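Local coordinates for protein 4-hydroxy-3-methylbut-2-enyl diphosphate reductase, apicoplast (Plasmodium falciparum, PDB 4N7B) that reduces (E)-4-hydroxy-3-methylbut-2-enyl diphosphate to isopentenyl and dimethylallyl diphosphate with an iron-sulfur cluster, the terminal step of the MEP pathway of isoprenoid precursor synthesis, at residues 293-296 against 297-301; 369-372 against 373-377; 465-468 against 469-473; 520-524 against 525-529. All coordinates share one frame; numbering follows the deposited sequence.

Contact 1: 293-296 against 297-301; sequences HGIS and PQIRE
I295 and I299, four residues apart, meet where the loop after strand 287-290 runs into helix 297-305, a strand-loop-helix connection in one of the parallel alpha/beta units of the IspH fold. The tight part is apolar. The two side chains cross at about a right angle, I295 CG1 reaching 3.6 Å from I299 CB and I295 CD1 3.8 Å from I299 CG1. With chi1 at -167°, the longer branch of I295 extends away from its backbone N to I299, while the CG2 methyl is left to meet R300, 3.2 Å from NH1. That guanidinium is held from two quarters: NH2 forms a salt bridge with D312, and NH1 donates to a water lying in the guanidinium plane at its edge, 3.2 Å from NH1. The same water accepts from I295 N at 3.0 Å, so it ties the arginine to the loop backbone. Y290 of strand 287-290 touches both I295 and R300.

The side round S296 and Q298 is looser, both residues being partly exposed, although Q298 OE1 itself is buried. The I299 N to S296 O bond is weak, 3.1 Å long and bent to 129°. S296 OG is hydrogen-bonded to N351 ND2, in the loop after helix 344-350. Upstream, H293, a probable substrate ligand by analogy with relatives, stacks its ring on that of H260. Q298 bends at chi2 (82°) and folds its amide back over the serine; NE2 makes a weak bond to N351 O, whereas OE1 has no hydrogen-bonding partner in the model and lies 3.3 Å from S296 CB.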
loop_
_atom_site.group_PDB
_atom_site.type_symbol
_atom_site.label_atom_id
_atom_site.label_comp_id
_atom_site.label_asym_id
_atom_site.label_seq_id
_atom_site.Cartn_x
_atom_site.Cartn_y
_atom_site.Cartn_z
ATOM N N HIS A 293 0.093 -3.623 -6.406
ATOM C CA HIS A 293 1.436 -3.751 -5.843
ATOM C C HIS A 293 2.486 -3.988 -6.913
ATOM O O HIS A 293 3.684 -4.002 -6.635
ATOM C CB HIS A 293 1.466 -4.932 -4.870
ATOM C CG HIS A 293 0.338 -4.928 -3.889
ATOM N ND1 HIS A 293 -0.684 -5.852 -3.927
ATOM C CD2 HIS A 293 0.055 -4.090 -2.862
ATOM C CE1 HIS A 293 -1.540 -5.593 -2.955
ATOM N NE2 HIS A 293 -1.118 -4.527 -2.296
ATOM N N GLY A 294 2.040 -4.236 -8.133
ATOM C CA GLY A 294 2.970 -4.479 -9.208
ATOM C C GLY A 294 3.372 -5.938 -9.327
ATOM O O GLY A 294 3.009 -6.791 -8.508
ATOM N N ILE A 295 4.162 -6.215 -10.354
ATOM C CA ILE A 295 4.453 -7.580 -10.731
ATOM C C ILE A 295 5.875 -7.690 -11.270
ATOM O O ILE A 295 6.449 -6.701 -11.730
ATOM C CB ILE A 295 3.438 -8.079 -11.800
ATOM C CG1 ILE A 295 3.541 -9.596 -11.964
ATOM C CG2 ILE A 295 3.645 -7.365 -13.152
ATOM C CD1 ILE A 295 3.033 -10.366 -10.764
ATOM N N SER A 296 6.446 -8.888 -11.188
ATOM C CA SER A 296 7.757 -9.146 -11.767
ATOM C C SER A 296 7.640 -9.197 -13.298
ATOM O O SER A 296 6.667 -9.731 -13.833
ATOM C CB SER A 296 8.330 -10.466 -11.231
ATOM O OG SER A 296 8.460 -10.439 -9.818
ATOM N N PRO A 297 8.622 -8.620 -14.011
ATOM C CA PRO A 297 8.634 -8.584 -15.483
ATOM C C PRO A 297 8.508 -9.975 -16.090
ATOM O O PRO A 297 7.904 -10.155 -17.146
ATOM C CB PRO A 297 10.014 -8.009 -15.817
ATOM C CG PRO A 297 10.469 -7.307 -14.577
ATOM C CD PRO A 297 9.800 -7.967 -13.416
ATOM N N GLN A 298 9.092 -10.952 -15.409
ATOM C CA GLN A 298 9.110 -12.338 -15.873
ATOM C C GLN A 298 7.690 -12.879 -16.010
ATOM O O GLN A 298 7.376 -13.605 -16.950
ATOM C CB GLN A 298 9.900 -13.197 -14.886
ATOM C CG GLN A 298 11.389 -12.851 -14.800
ATOM C CD GLN A 298 11.691 -11.666 -13.887
ATOM O OE1 GLN A 298 10.787 -11.033 -13.353
ATOM N NE2 GLN A 298 12.972 -11.365 -13.711
ATOM N N ILE A 299 6.834 -12.521 -15.059
ATOM C CA ILE A 299 5.440 -12.944 -15.099
ATOM C C ILE A 299 4.787 -12.460 -16.385
ATOM O O ILE A 299 3.950 -13.154 -16.970
ATOM C CB ILE A 299 4.653 -12.387 -13.912
ATOM C CG1 ILE A 299 5.290 -12.847 -12.598
ATOM C CG2 ILE A 299 3.210 -12.833 -13.981
ATOM C CD1 ILE A 299 5.398 -14.341 -12.477
ATOM N N ARG A 300 5.180 -11.273 -16.831
ATOM C CA ARG A 300 4.594 -10.683 -18.028
ATOM C C ARG A 300 4.913 -11.517 -19.264
ATOM O O ARG A 300 4.014 -11.888 -20.018
ATOM C CB ARG A 300 5.081 -9.243 -18.223
ATOM C CG ARG A 300 4.644 -8.317 -17.122
ATOM C CD ARG A 300 5.288 -6.938 -17.207
ATOM N NE ARG A 300 4.240 -5.926 -17.242
ATOM C CZ ARG A 300 3.953 -5.081 -16.261
ATOM N NH1 ARG A 300 4.646 -5.056 -15.136
ATOM N NH2 ARG A 300 2.962 -4.230 -16.424
ATOM N N GLU A 301 6.186 -11.815 -19.481
ATOM C CA GLU A 301 6.553 -12.555 -20.682
ATOM C C GLU A 301 5.808 -13.887 -20.709
ATOM O O GLU A 301 5.409 -14.365 -21.772
ATOM C CB GLU A 301 8.070 -12.738 -20.799
ATOM C CG GLU A 301 8.756 -13.332 -19.585
ATOM C CD GLU A 301 10.276 -13.216 -19.658
ATOM O OE1 GLU A 301 10.772 -12.290 -20.340
ATOM O OE2 GLU A 301 10.971 -14.048 -19.031
HETATM O O HOH W 1 4.303 -3.828 -12.169
#

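Contact 2: 369-372 against 373-377; sequences LNFP and LNKKL
F371 and L377 face each other across a type I beta turn, P372 to K375, in the loop that joins helix 363-368 to strand 377-381 of a parallel four-stranded sheet. Their side chains approach obliquely, with the leucine placed over the flat of the ring: methyl CD2 of L377 stands 3.9 Å from the ring centroid and just 3° off its normal, a well-centred CH-pi contact. The other methyl sits toward one side of the ring, L377 CD1 lying 3.8 Å from F371 CD2. Both residues have CG opposite the carbonyl carbon (chi1 -60° for F371 and -59° for L377), which brings ring and isobutyl group together inside the bend. The ring is also in edge-to-face contact with H358 and touches D334 and I336 of strand 334-338; L377 packs further on F401 and I404. The turn's hydrophobic inner side is thus pressed against the sheet, whereas its corner is exposed.

K375 starts toward the phenylalanine, with its CB 4.2 Å from F371 CB, then bends twice along the chain so that the amine heads away. NZ makes a weak bond with N332 O and a long, weak ion pair with D334. The turn itself is closed loosely, by a weak bond of 3.3 Å from K375 N to P372 O. K375 CB also lies beside that oxygen, 3.4 Å from P372 O. At the solvent-facing corner the poorly ordered N374 brings only its amide oxygen close to the proline, with N374 OD1 3.3 Å from P372 CB.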
loop_
_atom_site.group_PDB
_atom_site.type_symbol
_atom_site.label_atom_id
_atom_site.label_comp_id
_atom_site.label_asym_id
_atom_site.label_seq_id
_atom_site.Cartn_x
_atom_site.Cartn_y
_atom_site.Cartn_z
ATOM N N LEU A 369 26.692 -4.707 3.353
ATOM C CA LEU A 369 26.921 -4.273 1.979
ATOM C C LEU A 369 28.385 -3.922 1.729
ATOM O O LEU A 369 29.004 -3.203 2.511
ATOM C CB LEU A 369 26.065 -3.055 1.647
ATOM C CG LEU A 369 24.562 -3.284 1.582
ATOM C CD1 LEU A 369 23.875 -1.963 1.298
ATOM C CD2 LEU A 369 24.229 -4.314 0.507
ATOM N N ASN A 370 28.929 -4.414 0.621
ATOM C CA ASN A 370 30.269 -4.030 0.196
ATOM C C ASN A 370 30.319 -3.742 -1.285
ATOM O O ASN A 370 29.794 -4.511 -2.089
ATOM C CB ASN A 370 31.281 -5.117 0.543
ATOM C CG ASN A 370 31.697 -5.066 1.991
ATOM O OD1 ASN A 370 32.571 -4.281 2.364
ATOM N ND2 ASN A 370 31.068 -5.894 2.822
ATOM N N PHE A 371 30.955 -2.629 -1.635
ATOM C CA PHE A 371 31.092 -2.219 -3.026
ATOM C C PHE A 371 32.428 -1.538 -3.235
ATOM O O PHE A 371 32.930 -0.868 -2.335
ATOM C CB PHE A 371 29.997 -1.225 -3.418
ATOM C CG PHE A 371 28.602 -1.764 -3.281
ATOM C CD1 PHE A 371 28.073 -2.599 -4.246
ATOM C CD2 PHE A 371 27.821 -1.424 -2.194
ATOM C CE1 PHE A 371 26.783 -3.088 -4.130
ATOM C CE2 PHE A 371 26.536 -1.916 -2.067
ATOM C CZ PHE A 371 26.016 -2.753 -3.036
ATOM N N PRO A 372 33.005 -1.697 -4.433
ATOM C CA PRO A 372 34.156 -0.882 -4.829
ATOM C C PRO A 372 33.857 0.595 -4.610
ATOM O O PRO A 372 32.690 1.000 -4.584
ATOM C CB PRO A 372 34.296 -1.183 -6.320
ATOM C CG PRO A 372 33.727 -2.551 -6.482
ATOM C CD PRO A 372 32.601 -2.640 -5.490
ATOM N N LEU A 373 34.904 1.392 -4.460
ATOM C CA LEU A 373 34.749 2.784 -4.065
ATOM C C LEU A 373 34.238 3.663 -5.207
ATOM O O LEU A 373 33.665 4.730 -4.978
ATOM C CB LEU A 373 36.088 3.319 -3.563
ATOM C CG LEU A 373 35.982 4.645 -2.818
ATOM C CD1 LEU A 373 35.206 4.452 -1.515
ATOM C CD2 LEU A 373 37.369 5.216 -2.569
ATOM N N ASN A 374 34.442 3.202 -6.436
ATOM C CA ASN A 374 34.047 3.954 -7.621
ATOM C C ASN A 374 32.612 3.633 -8.041
ATOM O O ASN A 374 32.095 4.194 -9.015
ATOM C CB ASN A 374 35.009 3.653 -8.778
ATOM C CG ASN A 374 34.957 2.197 -9.227
ATOM O OD1 ASN A 374 34.445 1.333 -8.514
ATOM N ND2 ASN A 374 35.496 1.919 -10.414
ATOM N N LYS A 375 31.967 2.738 -7.296
ATOM C CA LYS A 375 30.693 2.171 -7.723
ATOM C C LYS A 375 29.532 3.093 -7.401
ATOM O O LYS A 375 29.307 3.447 -6.251
ATOM C CB LYS A 375 30.463 0.793 -7.090
ATOM C CG LYS A 375 29.057 0.240 -7.289
ATOM C CD LYS A 375 28.629 0.284 -8.754
ATOM C CE LYS A 375 29.096 -0.923 -9.532
ATOM N NZ LYS A 375 28.241 -1.115 -10.736
ATOM N N LYS A 376 28.787 3.471 -8.431
ATOM C CA LYS A 376 27.642 4.334 -8.251
ATOM C C LYS A 376 26.461 3.563 -7.655
ATOM O O LYS A 376 26.126 2.457 -8.096
ATOM C CB LYS A 376 27.268 4.951 -9.589
ATOM C CG LYS A 376 28.422 5.687 -10.249
ATOM C CD LYS A 376 27.950 7.006 -10.834
ATOM C CE LYS A 376 27.694 8.051 -9.735
ATOM N NZ LYS A 376 26.958 9.256 -10.248
ATOM N N LEU A 377 25.829 4.154 -6.650
ATOM C CA LEU A 377 24.733 3.495 -5.955
ATOM C C LEU A 377 23.515 4.376 -5.954
ATOM O O LEU A 377 23.613 5.594 -5.860
ATOM C CB LEU A 377 25.114 3.178 -4.508
ATOM C CG LEU A 377 26.335 2.265 -4.351
ATOM C CD1 LEU A 377 26.658 2.091 -2.873
ATOM C CD2 LEU A 377 26.102 0.912 -5.024
#

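Contact 3: 465-468 against 469-473; sequences HDLD and QQILK
D468 grips the start of the 3-10 segment 469-472 with two oxygens, its side chain forming an Asx turn in the crossover connection from edge strand 458-461 to strand 477-482 of the five-stranded parallel sheet. The backbone bond is nearly straight: I471 N donates to D468 O over 3.0 Å at 173°. Beside it, Q470 N donates to D468 OD1 over 3.1 Å and meets the carboxylate from above its plane. Rotation about chi1 to 173° swings the acid group forward over the first turn, where the single N-H of Q470 would be expected to help stabilise its negative charge. On the same residue OD2 rests near the CG2 methyl of I471.

L467 supplies the apolar half of this first shell. Its two methyls fork between two partners, L467 CD1 lying 4.0 Å from I471 CD1 and L467 CD2 4.1 Å from L472 CD1. The approach to I471 is oblique, that to L472 close to a right angle. Within the short segment L472 N bonds to Q469 O, consistent with the turn holding L472 near L467.

One shell further out, L497 and L498 of helix 488-499 receive L467 and L472 respectively, and F503 and Y505 touch L472 from the loop leading to strand 506-511. The polar face points the other way, with D468 and Q470 exposed. On the Q469 side a water donates to L467 O at 2.9 Å and accepts from the outstretched Q469 amide, 3.0 Å from NE2.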
loop_
_atom_site.group_PDB
_atom_site.type_symbol
_atom_site.label_atom_id
_atom_site.label_comp_id
_atom_site.label_asym_id
_atom_site.label_seq_id
_atom_site.Cartn_x
_atom_site.Cartn_y
_atom_site.Cartn_z
ATOM N N HIS A 465 -16.490 -5.801 14.658
ATOM C CA HIS A 465 -16.726 -7.075 15.314
ATOM C C HIS A 465 -15.443 -7.548 16.004
ATOM O O HIS A 465 -15.517 -8.200 17.046
ATOM C CB HIS A 465 -17.227 -8.128 14.320
ATOM C CG HIS A 465 -17.456 -9.478 14.934
ATOM N ND1 HIS A 465 -18.605 -9.803 15.627
ATOM C CD2 HIS A 465 -16.675 -10.586 14.964
ATOM C CE1 HIS A 465 -18.523 -11.051 16.053
ATOM N NE2 HIS A 465 -17.363 -11.549 15.664
ATOM N N ASP A 466 -14.276 -7.204 15.449
ATOM C CA ASP A 466 -12.993 -7.651 16.024
ATOM C C ASP A 466 -12.574 -6.823 17.238
ATOM O O ASP A 466 -11.605 -7.154 17.903
ATOM C CB ASP A 466 -11.849 -7.579 15.000
ATOM C CG ASP A 466 -12.083 -8.446 13.770
ATOM O OD1 ASP A 466 -12.461 -9.628 13.905
ATOM O OD2 ASP A 466 -11.882 -7.935 12.649
ATOM N N LEU A 467 -13.283 -5.735 17.522
ATOM C CA LEU A 467 -12.925 -4.889 18.656
ATOM C C LEU A 467 -13.301 -5.590 19.955
ATOM O O LEU A 467 -14.450 -5.988 20.154
ATOM C CB LEU A 467 -13.624 -3.536 18.571
ATOM C CG LEU A 467 -13.583 -2.622 19.800
ATOM C CD1 LEU A 467 -12.168 -2.147 20.107
ATOM C CD2 LEU A 467 -14.529 -1.425 19.584
ATOM N N ASP A 468 -12.309 -5.762 20.820
ATOM C CA ASP A 468 -12.537 -6.194 22.185
ATOM C C ASP A 468 -12.910 -4.961 22.980
ATOM O O ASP A 468 -12.027 -4.206 23.396
ATOM C CB ASP A 468 -11.267 -6.802 22.759
ATOM C CG ASP A 468 -11.390 -7.121 24.229
ATOM O OD1 ASP A 468 -12.507 -6.963 24.783
ATOM O OD2 ASP A 468 -10.375 -7.554 24.830
ATOM N N GLN A 469 -14.214 -4.765 23.186
ATOM C CA GLN A 469 -14.752 -3.531 23.765
ATOM C C GLN A 469 -14.263 -3.240 25.178
ATOM O O GLN A 469 -14.430 -2.126 25.688
ATOM C CB GLN A 469 -16.289 -3.557 23.710
ATOM C CG GLN A 469 -16.798 -3.441 22.263
ATOM C CD GLN A 469 -18.309 -3.596 22.111
ATOM O OE1 GLN A 469 -19.077 -3.322 23.033
ATOM N NE2 GLN A 469 -18.734 -4.057 20.944
ATOM N N GLN A 470 -13.632 -4.228 25.795
ATOM C CA GLN A 470 -13.087 -4.062 27.139
ATOM C C GLN A 470 -11.920 -3.100 27.134
ATOM O O GLN A 470 -11.622 -2.499 28.154
ATOM C CB GLN A 470 -12.618 -5.401 27.720
ATOM C CG GLN A 470 -13.737 -6.252 28.305
ATOM C CD GLN A 470 -14.572 -5.500 29.347
ATOM O OE1 GLN A 470 -14.070 -5.125 30.415
ATOM N NE2 GLN A 470 -15.851 -5.274 29.032
ATOM N N ILE A 471 -11.242 -2.960 26.001
ATOM C CA ILE A 471 -10.054 -2.122 25.970
ATOM C C ILE A 471 -10.410 -0.645 25.940
ATOM O O ILE A 471 -9.512 0.196 25.892
ATOM C CB ILE A 471 -9.147 -2.411 24.760
ATOM C CG1 ILE A 471 -9.712 -1.751 23.505
ATOM C CG2 ILE A 471 -8.959 -3.912 24.576
ATOM C CD1 ILE A 471 -8.871 -1.962 22.286
ATOM N N LEU A 472 -11.707 -0.328 25.935
ATOM C CA LEU A 472 -12.159 1.064 25.920
ATOM C C LEU A 472 -12.409 1.552 27.343
ATOM O O LEU A 472 -12.672 2.734 27.571
ATOM C CB LEU A 472 -13.445 1.197 25.130
ATOM C CG LEU A 472 -13.424 0.794 23.658
ATOM C CD1 LEU A 472 -14.861 0.713 23.124
ATOM C CD2 LEU A 472 -12.605 1.782 22.868
ATOM N N LYS A 473 -12.342 0.642 28.305
ATOM C CA LYS A 473 -12.504 1.031 29.695
ATOM C C LYS A 473 -11.320 1.935 30.033
ATOM O O LYS A 473 -10.164 1.600 29.730
ATOM C CB LYS A 473 -12.551 -0.197 30.617
ATOM C CG LYS A 473 -13.600 -0.084 31.710
ATOM C CD LYS A 473 -13.055 -0.472 33.087
ATOM C CE LYS A 473 -13.506 -1.863 33.519
ATOM N NZ LYS A 473 -13.047 -2.182 34.902
HETATM O O HOH W 2 -17.042 -5.397 18.898
#

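Contact 4: 520-524 against 525-529; sequences WKLPK and NFLHM
L522 and L527 form a hydrophobic staple across the start of helix 524-533, the last helix of the modelled chain, entered from the loop that follows strand 506-511. P523 is the N-cap residue, so L522 lies just before the cap and L527 is the fourth residue of the helix. L522 CB sits 4.1 Å from L527 CG, and L527 CD1 reaches back to the loop backbone, 3.3 Å from L522 O. The CD1 branch of L522 goes to the aromatic ring one residue before L527: L522 CD1 is 3.8 Å from F526 CE2, the two side chains crossing at a slant. F526 turns its CG opposite its own backbone N (chi1 177°), which brings the CE2 side of the ring to this methyl at an oblique angle.

Backbone bonds secure the same turn. L527 N donates to P523 O over 3.0 Å at 155°, in the carbonyl plane, and H528 N donates to K524 O over 3.0 Å, so the regular helical pattern begins directly at the proline. K524 and H528 are exposed on the outer side.

The inner side is enclosed by the fold. L522 and P523 both lean on T240 of helix 232-247, and F526 touches E243 of that helix and I311 of strand 309-312, while N525 ND2 fastens the helix start to the same strand through E310 O.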
loop_
_atom_site.group_PDB
_atom_site.type_symbol
_atom_site.label_atom_id
_atom_site.label_comp_id
_atom_site.label_asym_id
_atom_site.label_seq_id
_atom_site.Cartn_x
_atom_site.Cartn_y
_atom_site.Cartn_z
ATOM N N TRP A 520 -5.549 10.045 -11.717
ATOM C CA TRP A 520 -5.220 8.920 -12.568
ATOM C C TRP A 520 -6.477 8.353 -13.236
ATOM O O TRP A 520 -7.531 8.268 -12.624
ATOM C CB TRP A 520 -4.521 7.846 -11.750
ATOM C CG TRP A 520 -3.289 8.359 -11.031
ATOM C CD1 TRP A 520 -2.506 9.424 -11.384
ATOM C CD2 TRP A 520 -2.722 7.825 -9.832
ATOM N NE1 TRP A 520 -1.477 9.579 -10.477
ATOM C CE2 TRP A 520 -1.587 8.606 -9.518
ATOM C CE3 TRP A 520 -3.059 6.755 -8.997
ATOM C CZ2 TRP A 520 -0.802 8.360 -8.405
ATOM C CZ3 TRP A 520 -2.265 6.506 -7.885
ATOM C CH2 TRP A 520 -1.147 7.304 -7.605
ATOM N N LYS A 521 -6.354 7.973 -14.499
ATOM C CA LYS A 521 -7.421 7.268 -15.194
ATOM C C LYS A 521 -7.134 5.768 -15.136
ATOM O O LYS A 521 -6.073 5.363 -14.673
ATOM C CB LYS A 521 -7.494 7.742 -16.646
ATOM C CG LYS A 521 -8.021 9.162 -16.800
ATOM C CD LYS A 521 -8.208 9.521 -18.265
ATOM C CE LYS A 521 -9.312 10.573 -18.465
ATOM N NZ LYS A 521 -8.877 11.986 -18.216
ATOM N N LEU A 522 -8.062 4.946 -15.613
ATOM C CA LEU A 522 -7.820 3.509 -15.705
ATOM C C LEU A 522 -6.743 3.207 -16.746
ATOM O O LEU A 522 -6.442 4.044 -17.598
ATOM C CB LEU A 522 -9.113 2.777 -16.066
ATOM C CG LEU A 522 -10.248 2.937 -15.046
ATOM C CD1 LEU A 522 -11.509 2.312 -15.565
ATOM C CD2 LEU A 522 -9.867 2.320 -13.692
ATOM N N PRO A 523 -6.159 2.000 -16.687
ATOM C CA PRO A 523 -5.148 1.568 -17.662
ATOM C C PRO A 523 -5.622 1.811 -19.090
ATOM O O PRO A 523 -6.772 1.537 -19.409
ATOM C CB PRO A 523 -4.999 0.070 -17.370
ATOM C CG PRO A 523 -5.317 -0.040 -15.900
ATOM C CD PRO A 523 -6.435 0.958 -15.684
ATOM N N LYS A 524 -4.743 2.328 -19.937
ATOM C CA LYS A 524 -5.175 2.863 -21.219
ATOM C C LYS A 524 -5.705 1.809 -22.180
ATOM O O LYS A 524 -6.627 2.086 -22.949
ATOM C CB LYS A 524 -4.050 3.682 -21.853
ATOM C CG LYS A 524 -3.846 4.990 -21.109
ATOM C CD LYS A 524 -2.734 5.847 -21.683
ATOM C CE LYS A 524 -2.368 6.973 -20.709
ATOM N NZ LYS A 524 -1.638 8.075 -21.387
ATOM N N ASN A 525 -5.151 0.603 -22.142
ATOM C CA ASN A 525 -5.605 -0.430 -23.071
ATOM C C ASN A 525 -7.007 -0.847 -22.675
ATOM O O ASN A 525 -7.871 -1.086 -23.514
ATOM C CB ASN A 525 -4.671 -1.634 -23.059
ATOM C CG ASN A 525 -4.629 -2.307 -21.719
ATOM O OD1 ASN A 525 -4.930 -1.683 -20.698
ATOM N ND2 ASN A 525 -4.253 -3.583 -21.702
ATOM N N PHE A 526 -7.231 -0.901 -21.375
ATOM C CA PHE A 526 -8.528 -1.237 -20.844
ATOM C C PHE A 526 -9.568 -0.183 -21.216
ATOM O O PHE A 526 -10.709 -0.513 -21.541
ATOM C CB PHE A 526 -8.422 -1.361 -19.339
ATOM C CG PHE A 526 -9.711 -1.645 -18.678
ATOM C CD1 PHE A 526 -10.543 -2.626 -19.180
ATOM C CD2 PHE A 526 -10.096 -0.946 -17.554
ATOM C CE1 PHE A 526 -11.739 -2.904 -18.582
ATOM C CE2 PHE A 526 -11.291 -1.217 -16.946
ATOM C CZ PHE A 526 -12.119 -2.204 -17.465
ATOM N N LEU A 527 -9.173 1.087 -21.171
ATOM C CA LEU A 527 -10.052 2.177 -21.588
ATOM C C LEU A 527 -10.415 2.054 -23.063
ATOM O O LEU A 527 -11.559 2.286 -23.447
ATOM C CB LEU A 527 -9.383 3.530 -21.355
ATOM C CG LEU A 527 -9.369 4.067 -19.927
ATOM C CD1 LEU A 527 -8.507 5.313 -19.852
ATOM C CD2 LEU A 527 -10.787 4.366 -19.478
ATOM N N HIS A 528 -9.439 1.690 -23.888
ATOM C CA HIS A 528 -9.681 1.534 -25.318
ATOM C C HIS A 528 -10.774 0.495 -25.560
ATOM O O HIS A 528 -11.669 0.695 -26.388
ATOM C CB HIS A 528 -8.403 1.114 -26.045
ATOM C CG HIS A 528 -8.524 1.144 -27.540
ATOM N ND1 HIS A 528 -8.516 2.318 -28.265
ATOM C CD2 HIS A 528 -8.671 0.146 -28.444
ATOM C CE1 HIS A 528 -8.642 2.041 -29.550
ATOM N NE2 HIS A 528 -8.739 0.731 -29.685
ATOM N N MET A 529 -10.689 -0.616 -24.832
ATOM C CA MET A 529 -11.685 -1.675 -24.934
ATOM C C MET A 529 -13.063 -1.101 -24.667
ATOM O O MET A 529 -13.979 -1.224 -25.488
ATOM C CB MET A 529 -11.392 -2.781 -23.927
ATOM C CG MET A 529 -10.066 -3.478 -24.165
ATOM S SD MET A 529 -9.710 -4.734 -22.924
ATOM C CE MET A 529 -7.963 -5.004 -23.196
#

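Along the chain the four contacts come strictly in series, and none touches another. Contacts 1 and 4 are the closest pair, with centres 19 Å apart, and share strand 309-312: contact 1 reaches it through D312, contact 4 through E310 and I311. Contact 2 lies 28 Å from contact 1, centre to centre, at the start of a strand in a second four-stranded parallel sheet. Contact 3 belongs to the five-stranded sheet, 51 Å from contact 2, centre to centre. The three sheets correspond to the trefoil of IspH enzymes around a central iron-sulfur cluster. I295 (contact 1) and P523 (contact 4) have side chains about 14 and 13 Å from the cluster; contacts 2 and 3 are peripheral.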